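Local structure of AA10A (Thermobifida fusca, 5UIZ) at residues A[42-45]-A[46-50]; A[109-113]-A[114-118]; A[180-183]-A[184-187]. The protein is a copper-binding lytic polysaccharide monooxygenase of family AA10 that probably cleaves cellulose or a related polysaccharide by oxidation. One frame throughout, in Å; residues are numbered along the deposited sequence.

Contact 1 is buried, contact 2 partly so, and contact 3 lies at the surface. Contact 1 caps helix 46-54 just after strand 38-42, and contact 3 leads a loop into strand 184-190; these two strands flank strand 133-140 in one antiparallel sheet. Contact 2 is a glycine-rich turn outside that sheet, yet it touches contact 1, where N47 ND2 packs on Y116 CE1 at 3.6 Å. Contacts 2 and 3 lie far apart, about 17 Å between nearest atoms. The chemistry follows the setting: a hydroxyl cap with backbone bonds in contact 1, water bridges and charged side chains lying side by side in contact 2, and light apolar and amide packing without hydrogen bonds across contact 3.

Contact 1: A[42-45]-A[46-50]; sequences NPAT and RNYGC
T45 meets Y48 and G49 at the start of the helix through both its oxygens. Its carbonyl O accepts from G49 N at 3.1 Å, a bond of the first helical turn, while T45 OG1 accepts weakly from Y48 N at 3.4 Å. OG1 is set for this by a first torsion of 52°, which holds it between the backbone N and the carbonyl carbon of T45; it also lies 3.1 Å from Y48 CB, the two side chains crossing at about a right angle. T45 is the N-cap of helix 46-54, at the end of the short loop that links strand 38-42 to it within the polysaccharide monooxygenase fold. Beside the cap, the methyl of A44 meets the Y48 ring at its edge, A44 CB to Y48 CD2 4.1 Å, and N47 OD1 comes to 3.5 Å from T45 OG1. The hydroxyl of T45 has a stronger partner in S39 OG. R46, extended from CG to NE, leads off to a salt bridge with D218, a bond to M119 O and a cation-pi contact with W125. N47 ND2 is bonded to A80 O, the Y48 ring meets W84 edge-to-face, and C50 is tied to C70 by a disulfide.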
loop_
_atom_site.group_PDB
_atom_site.type_symbol
_atom_site.label_atom_id
_atom_site.label_comp_id
_atom_site.label_asym_id
_atom_site.label_seq_id
_atom_site.Cartn_x
_atom_site.Cartn_y
_atom_site.Cartn_z
ATOM N N ASN A 42 7.821 3.147 5.347
ATOM C CA ASN A 42 7.288 4.419 5.851
ATOM C C ASN A 42 6.717 5.218 4.688
ATOM O O ASN A 42 7.398 5.428 3.697
ATOM C CB ASN A 42 8.346 5.298 6.553
ATOM C CG ASN A 42 7.807 6.700 6.901
ATOM O OD1 ASN A 42 7.969 7.663 6.133
ATOM N ND2 ASN A 42 7.137 6.806 8.016
ATOM N N PRO A 43 5.449 5.640 4.787
ATOM C CA PRO A 43 4.422 5.256 5.759
ATOM C C PRO A 43 4.044 3.809 5.475
ATOM O O PRO A 43 3.757 3.461 4.357
ATOM C CB PRO A 43 3.272 6.198 5.487
ATOM C CG PRO A 43 3.429 6.590 4.071
ATOM C CD PRO A 43 4.897 6.524 3.754
ATOM N N ALA A 44 4.101 2.994 6.517
ATOM C CA ALA A 44 3.920 1.564 6.407
ATOM C C ALA A 44 2.647 1.218 5.652
ATOM O O ALA A 44 1.583 1.781 5.927
ATOM C CB ALA A 44 3.836 0.963 7.789
ATOM N N THR A 45 2.757 0.263 4.743
ATOM C CA THR A 45 1.585 -0.230 4.051
ATOM C C THR A 45 0.642 -0.967 5.021
ATOM O O THR A 45 0.980 -1.274 6.142
ATOM C CB THR A 45 1.956 -1.211 2.906
ATOM O OG1 THR A 45 2.821 -2.235 3.395
ATOM C CG2 THR A 45 2.649 -0.501 1.846
ATOM N N ARG A 46 -0.530 -1.277 4.547
ATOM C CA ARG A 46 -1.478 -2.020 5.322
ATOM C C ARG A 46 -0.976 -3.388 5.792
ATOM O O ARG A 46 -1.104 -3.673 6.974
ATOM C CB ARG A 46 -2.802 -2.157 4.558
ATOM C CG ARG A 46 -3.556 -0.853 4.477
ATOM C CD ARG A 46 -4.859 -0.962 3.692
ATOM N NE ARG A 46 -5.551 0.335 3.743
ATOM C CZ ARG A 46 -6.712 0.625 3.150
ATOM N NH1 ARG A 46 -7.361 -0.257 2.396
ATOM N NH2 ARG A 46 -7.246 1.806 3.321
ATOM N N ASN A 47 -0.464 -4.218 4.888
ATOM C CA ASN A 47 -0.123 -5.579 5.260
ATOM C C ASN A 47 1.238 -5.594 5.972
ATOM O O ASN A 47 1.423 -6.393 6.860
ATOM C CB ASN A 47 -0.232 -6.621 4.086
ATOM C CG ASN A 47 0.666 -6.296 2.930
ATOM O OD1 ASN A 47 0.956 -5.137 2.714
ATOM N ND2 ASN A 47 1.097 -7.292 2.183
ATOM N N TYR A 48 2.152 -4.684 5.648
ATOM C CA TYR A 48 3.430 -4.657 6.330
ATOM C C TYR A 48 3.176 -4.319 7.778
ATOM O O TYR A 48 3.734 -4.939 8.666
ATOM C CB TYR A 48 4.393 -3.647 5.727
ATOM C CG TYR A 48 5.681 -3.553 6.454
ATOM C CD1 TYR A 48 6.557 -4.605 6.404
ATOM C CD2 TYR A 48 6.018 -2.456 7.222
ATOM C CE1 TYR A 48 7.773 -4.573 7.058
ATOM C CE2 TYR A 48 7.246 -2.419 7.926
ATOM C CZ TYR A 48 8.100 -3.507 7.844
ATOM O OH TYR A 48 9.332 -3.481 8.501
ATOM N N GLY A 49 2.300 -3.349 7.993
ATOM C CA GLY A 49 2.014 -2.871 9.306
ATOM C C GLY A 49 1.300 -3.930 10.129
ATOM O O GLY A 49 1.609 -4.159 11.281
ATOM N N CYS A 50 0.318 -4.550 9.533
ATOM C CA CYS A 50 -0.325 -5.666 10.173
ATOM C C CYS A 50 0.660 -6.759 10.593
ATOM O O CYS A 50 0.502 -7.298 11.656
ATOM C CB CYS A 50 -1.374 -6.267 9.243
ATOM S SG CYS A 50 -2.931 -5.328 9.254
#

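Contact 2: A[109-113]-A[114-118]; sequences GLTEG and GRYRS
L110 O and E112 O take the two stronger backbone bonds of this tight turn, from G114 N at 3.0 Å and from R115 N at 3.1 Å. T111 O accepts weakly from both amides. The turn forms the short helix 111-114 and the start of the loop toward strand 128-130, with the E112 side chain about 10 Å from the bound copper ion. E112, G113 and G114 all have left-handed helical backbone angles, to which the two glycines are suited, and a type I beta turn from G114 to R117 follows. Water bridges T111 O to Y116 N, E112 OE1 to R115 NH1 and G113 O to R117 NH1, the last two weakly on the arginine side. In apolar packing, L110 CD2 rests against R117 CB at 3.5 Å, and T111 CG2 meets Y116 CD2 at 3.9 Å. The side chains of E112 and R115 run side by side, E112 CB lying over the guanidinium centre and the carboxylate plane turned only 10° from it. E112 OE2 is 4.0 Å from R115 NH2 but well out of the guanidinium plane, so no N-H points at it. R115, bent at chi3 (-55°), lays CD over one face of the Y116 ring and gives NH1 in plane to Y116 OH at 3.0 Å. Y116 OH is also bonded to N83 O, and R117 NH2 forms a salt bridge with D76. A leucine in place of R115 would probably deprive Y116 OH of the NH1 bond and leave E112 without its nearby positive charge. Packing, water and charges beyond salt-bridge range join E112 to R115, probably more weakly than a direct salt bridge.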
loop_
_atom_site.group_PDB
_atom_site.type_symbol
_atom_site.label_atom_id
_atom_site.label_comp_id
_atom_site.label_asym_id
_atom_site.label_seq_id
_atom_site.Cartn_x
_atom_site.Cartn_y
_atom_site.Cartn_z
ATOM N N GLY A 109 -5.578 -5.946 -7.438
ATOM C CA GLY A 109 -6.533 -6.564 -8.355
ATOM C C GLY A 109 -6.680 -8.032 -8.034
ATOM O O GLY A 109 -6.651 -8.861 -8.938
ATOM N N LEU A 110 -6.784 -8.336 -6.740
ATOM C CA LEU A 110 -6.864 -9.727 -6.283
ATOM C C LEU A 110 -5.744 -10.603 -6.775
ATOM O O LEU A 110 -5.929 -11.783 -7.002
ATOM C CB LEU A 110 -8.231 -10.356 -6.621
ATOM C CG LEU A 110 -9.453 -9.576 -6.059
ATOM C CD1 LEU A 110 -10.756 -10.258 -6.527
ATOM C CD2 LEU A 110 -9.452 -9.450 -4.543
ATOM N N THR A 111 -4.539 -10.052 -6.842
ATOM C CA THR A 111 -3.380 -10.818 -7.294
ATOM C C THR A 111 -3.144 -12.026 -6.368
ATOM O O THR A 111 -3.613 -12.040 -5.222
ATOM C CB THR A 111 -2.126 -9.913 -7.291
ATOM O OG1 THR A 111 -1.069 -10.506 -8.037
ATOM C CG2 THR A 111 -1.628 -9.637 -5.866
ATOM N N GLU A 112 -2.369 -12.978 -6.842
ATOM C CA GLU A 112 -2.098 -14.226 -6.141
ATOM C C GLU A 112 -3.357 -14.925 -5.610
ATOM O O GLU A 112 -3.425 -15.297 -4.438
ATOM C CB GLU A 112 -1.122 -13.960 -5.009
ATOM C CG GLU A 112 0.223 -13.495 -5.468
ATOM C CD GLU A 112 1.062 -14.604 -6.159
ATOM O OE1 GLU A 112 2.197 -14.272 -6.573
ATOM O OE2 GLU A 112 0.617 -15.802 -6.276
ATOM N N GLY A 113 -4.365 -15.085 -6.462
ATOM C CA GLY A 113 -5.591 -15.788 -6.054
ATOM C C GLY A 113 -6.363 -15.130 -4.915
ATOM O O GLY A 113 -6.962 -15.798 -4.069
ATOM N N GLY A 114 -6.356 -13.802 -4.883
ATOM C CA GLY A 114 -7.027 -13.088 -3.807
ATOM C C GLY A 114 -6.293 -13.083 -2.500
ATOM O O GLY A 114 -6.866 -12.740 -1.493
ATOM N N ARG A 115 -5.031 -13.490 -2.473
ATOM C CA ARG A 115 -4.306 -13.545 -1.178
ATOM C C ARG A 115 -4.437 -12.234 -0.304
ATOM O O ARG A 115 -4.600 -12.278 0.908
ATOM C CB ARG A 115 -2.830 -13.858 -1.398
ATOM C CG ARG A 115 -2.082 -13.869 -0.071
ATOM C CD ARG A 115 -0.598 -14.033 -0.200
ATOM N NE ARG A 115 -0.161 -15.198 -0.947
ATOM C CZ ARG A 115 0.950 -15.224 -1.716
ATOM N NH1 ARG A 115 1.752 -14.154 -1.895
ATOM N NH2 ARG A 115 1.254 -16.350 -2.343
ATOM N N TYR A 116 -4.352 -11.087 -0.956
ATOM C CA TYR A 116 -4.361 -9.804 -0.274
ATOM C C TYR A 116 -5.710 -9.125 -0.327
ATOM O O TYR A 116 -5.792 -7.891 -0.154
ATOM C CB TYR A 116 -3.315 -8.909 -0.899
ATOM C CG TYR A 116 -1.949 -9.573 -0.905
ATOM C CD1 TYR A 116 -1.137 -9.556 0.235
ATOM C CD2 TYR A 116 -1.452 -10.169 -2.054
ATOM C CE1 TYR A 116 0.137 -10.121 0.213
ATOM C CE2 TYR A 116 -0.206 -10.791 -2.057
ATOM C CZ TYR A 116 0.585 -10.758 -0.910
ATOM O OH TYR A 116 1.851 -11.351 -0.916
ATOM N N ARG A 117 -6.780 -9.884 -0.529
ATOM C CA ARG A 117 -8.113 -9.241 -0.719
ATOM C C ARG A 117 -8.608 -8.472 0.517
ATOM O O ARG A 117 -9.382 -7.521 0.412
ATOM C CB ARG A 117 -9.138 -10.254 -1.202
ATOM C CG ARG A 117 -9.600 -11.176 -0.113
ATOM C CD ARG A 117 -10.399 -12.363 -0.597
ATOM N NE ARG A 117 -10.791 -13.177 0.580
ATOM C CZ ARG A 117 -11.153 -14.468 0.562
ATOM N NH1 ARG A 117 -11.171 -15.155 -0.575
ATOM N NH2 ARG A 117 -11.498 -15.086 1.693
ATOM N N SER A 118 -8.153 -8.869 1.706
ATOM C CA SER A 118 -8.540 -8.155 2.937
ATOM C C SER A 118 -7.988 -6.684 3.033
ATOM O O SER A 118 -8.472 -5.883 3.806
ATOM C CB SER A 118 -8.118 -8.999 4.179
ATOM O OG SER A 118 -6.710 -9.130 4.170
HETATM O O HOH W 1 -4.791 -10.120 -3.742
HETATM O O HOH W 2 3.317 -12.964 -4.451
HETATM O O HOH W 3 -9.487 -15.612 -2.459
#

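Contact 3: A[180-183]-A[184-187]; sequences PPAQ and NIQF
A182 and Q183 bend the chain into N184 and I185: the backbone is extended at A182, takes helix-like angles at Q183 (phi -79°, psi -29°), and is extended again from N184 onward, with no hydrogen bond between the two segments. On the inside of this bend the methyl of A182 faces the strand, its CB 3.7 Å from N184 O and 4.3 Å from I185 CG1. I185 CD1, anti to CA along the chain (chi2 175°), comes to 4.4 Å from P180 O. The I185 side chain lies about 8 Å from that of the copper ligand H144. The side chain of N184 folds back over the preceding peptide: with CG anti to its own carbonyl carbon, its amide comes against the Q183 carbonyl, N184 ND2 3.5 Å from Q183 C. Q183 CB lies 3.9 Å from N184 ND2, while the rest of Q183 leads off the corner. Each amide has a hydrogen bond outside the corner, Q183 NE2 to Q141 O and N184 OD1 with H137 NE2. The corner starts strand 184-190, an outermost strand of the three-stranded antiparallel sheet; it pairs with strand 133-140 through I185 with L138 and F187 with I136, and Q183, just before the strand, already bonds D140. I185 also packs on Y179 and, bridging the two sheets of the LPMO beta sandwich, on F149 of strand 146-154 in the other sheet.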
loop_
_atom_site.group_PDB
_atom_site.type_symbol
_atom_site.label_atom_id
_atom_site.label_comp_id
_atom_site.label_asym_id
_atom_site.label_seq_id
_atom_site.Cartn_x
_atom_site.Cartn_y
_atom_site.Cartn_z
ATOM N N PRO A 180 18.537 2.909 -9.514
ATOM C CA PRO A 180 19.299 1.672 -9.629
ATOM C C PRO A 180 18.980 0.702 -8.499
ATOM O O PRO A 180 18.429 1.104 -7.459
ATOM C CB PRO A 180 20.768 2.119 -9.542
ATOM C CG PRO A 180 20.748 3.559 -9.114
ATOM C CD PRO A 180 19.354 4.104 -9.264
ATOM N N PRO A 181 19.326 -0.578 -8.699
ATOM C CA PRO A 181 19.202 -1.605 -7.700
ATOM C C PRO A 181 19.774 -1.161 -6.363
ATOM O O PRO A 181 20.866 -0.625 -6.311
ATOM C CB PRO A 181 20.038 -2.746 -8.277
ATOM C CG PRO A 181 20.075 -2.500 -9.723
ATOM C CD PRO A 181 20.032 -1.050 -9.898
ATOM N N ALA A 182 18.993 -1.334 -5.314
ATOM C CA ALA A 182 19.321 -0.910 -3.969
ATOM C C ALA A 182 18.287 -1.550 -3.055
ATOM O O ALA A 182 17.125 -1.761 -3.470
ATOM C CB ALA A 182 19.224 0.566 -3.845
ATOM N N GLN A 183 18.673 -1.861 -1.830
ATOM C CA GLN A 183 17.704 -2.426 -0.905
ATOM C C GLN A 183 16.792 -1.386 -0.293
ATOM O O GLN A 183 15.647 -1.697 0.056
ATOM C CB GLN A 183 18.383 -3.315 0.156
ATOM C CG GLN A 183 18.949 -4.558 -0.510
ATOM C CD GLN A 183 19.558 -5.557 0.465
ATOM O OE1 GLN A 183 20.434 -5.207 1.248
ATOM N NE2 GLN A 183 19.128 -6.822 0.377
ATOM N N ASN A 184 17.282 -0.165 -0.165
ATOM C CA ASN A 184 16.511 0.929 0.340
ATOM C C ASN A 184 16.434 2.049 -0.669
ATOM O O ASN A 184 17.447 2.512 -1.184
ATOM C CB ASN A 184 17.116 1.442 1.634
ATOM C CG ASN A 184 17.055 0.414 2.735
ATOM O OD1 ASN A 184 16.042 0.298 3.486
ATOM N ND2 ASN A 184 18.087 -0.413 2.769
ATOM N N ILE A 185 15.221 2.494 -0.953
ATOM C CA ILE A 185 14.966 3.597 -1.883
ATOM C C ILE A 185 14.070 4.537 -1.149
ATOM O O ILE A 185 13.108 4.110 -0.485
ATOM C CB ILE A 185 14.287 3.121 -3.143
ATOM C CG1 ILE A 185 15.260 2.239 -3.962
ATOM C CG2 ILE A 185 13.851 4.309 -3.991
ATOM C CD1 ILE A 185 14.686 1.567 -5.219
ATOM N N GLN A 186 14.408 5.812 -1.199
ATOM C CA GLN A 186 13.531 6.817 -0.625
ATOM C C GLN A 186 13.519 8.105 -1.390
ATOM O O GLN A 186 14.496 8.434 -2.027
ATOM C CB GLN A 186 13.880 7.074 0.825
ATOM C CG GLN A 186 15.210 7.758 1.039
ATOM C CD GLN A 186 15.439 8.045 2.488
ATOM O OE1 GLN A 186 15.046 7.249 3.318
ATOM N NE2 GLN A 186 16.101 9.180 2.806
ATOM N N PHE A 187 12.387 8.791 -1.322
ATOM C CA PHE A 187 12.147 10.059 -2.032
ATOM C C PHE A 187 10.984 10.789 -1.349
ATOM O O PHE A 187 10.152 10.167 -0.712
ATOM C CB PHE A 187 11.837 9.833 -3.507
ATOM C CG PHE A 187 10.695 8.885 -3.760
ATOM C CD1 PHE A 187 9.401 9.358 -3.867
ATOM C CD2 PHE A 187 10.917 7.536 -3.905
ATOM C CE1 PHE A 187 8.352 8.488 -4.105
ATOM C CE2 PHE A 187 9.883 6.669 -4.112
ATOM C CZ PHE A 187 8.586 7.158 -4.201
#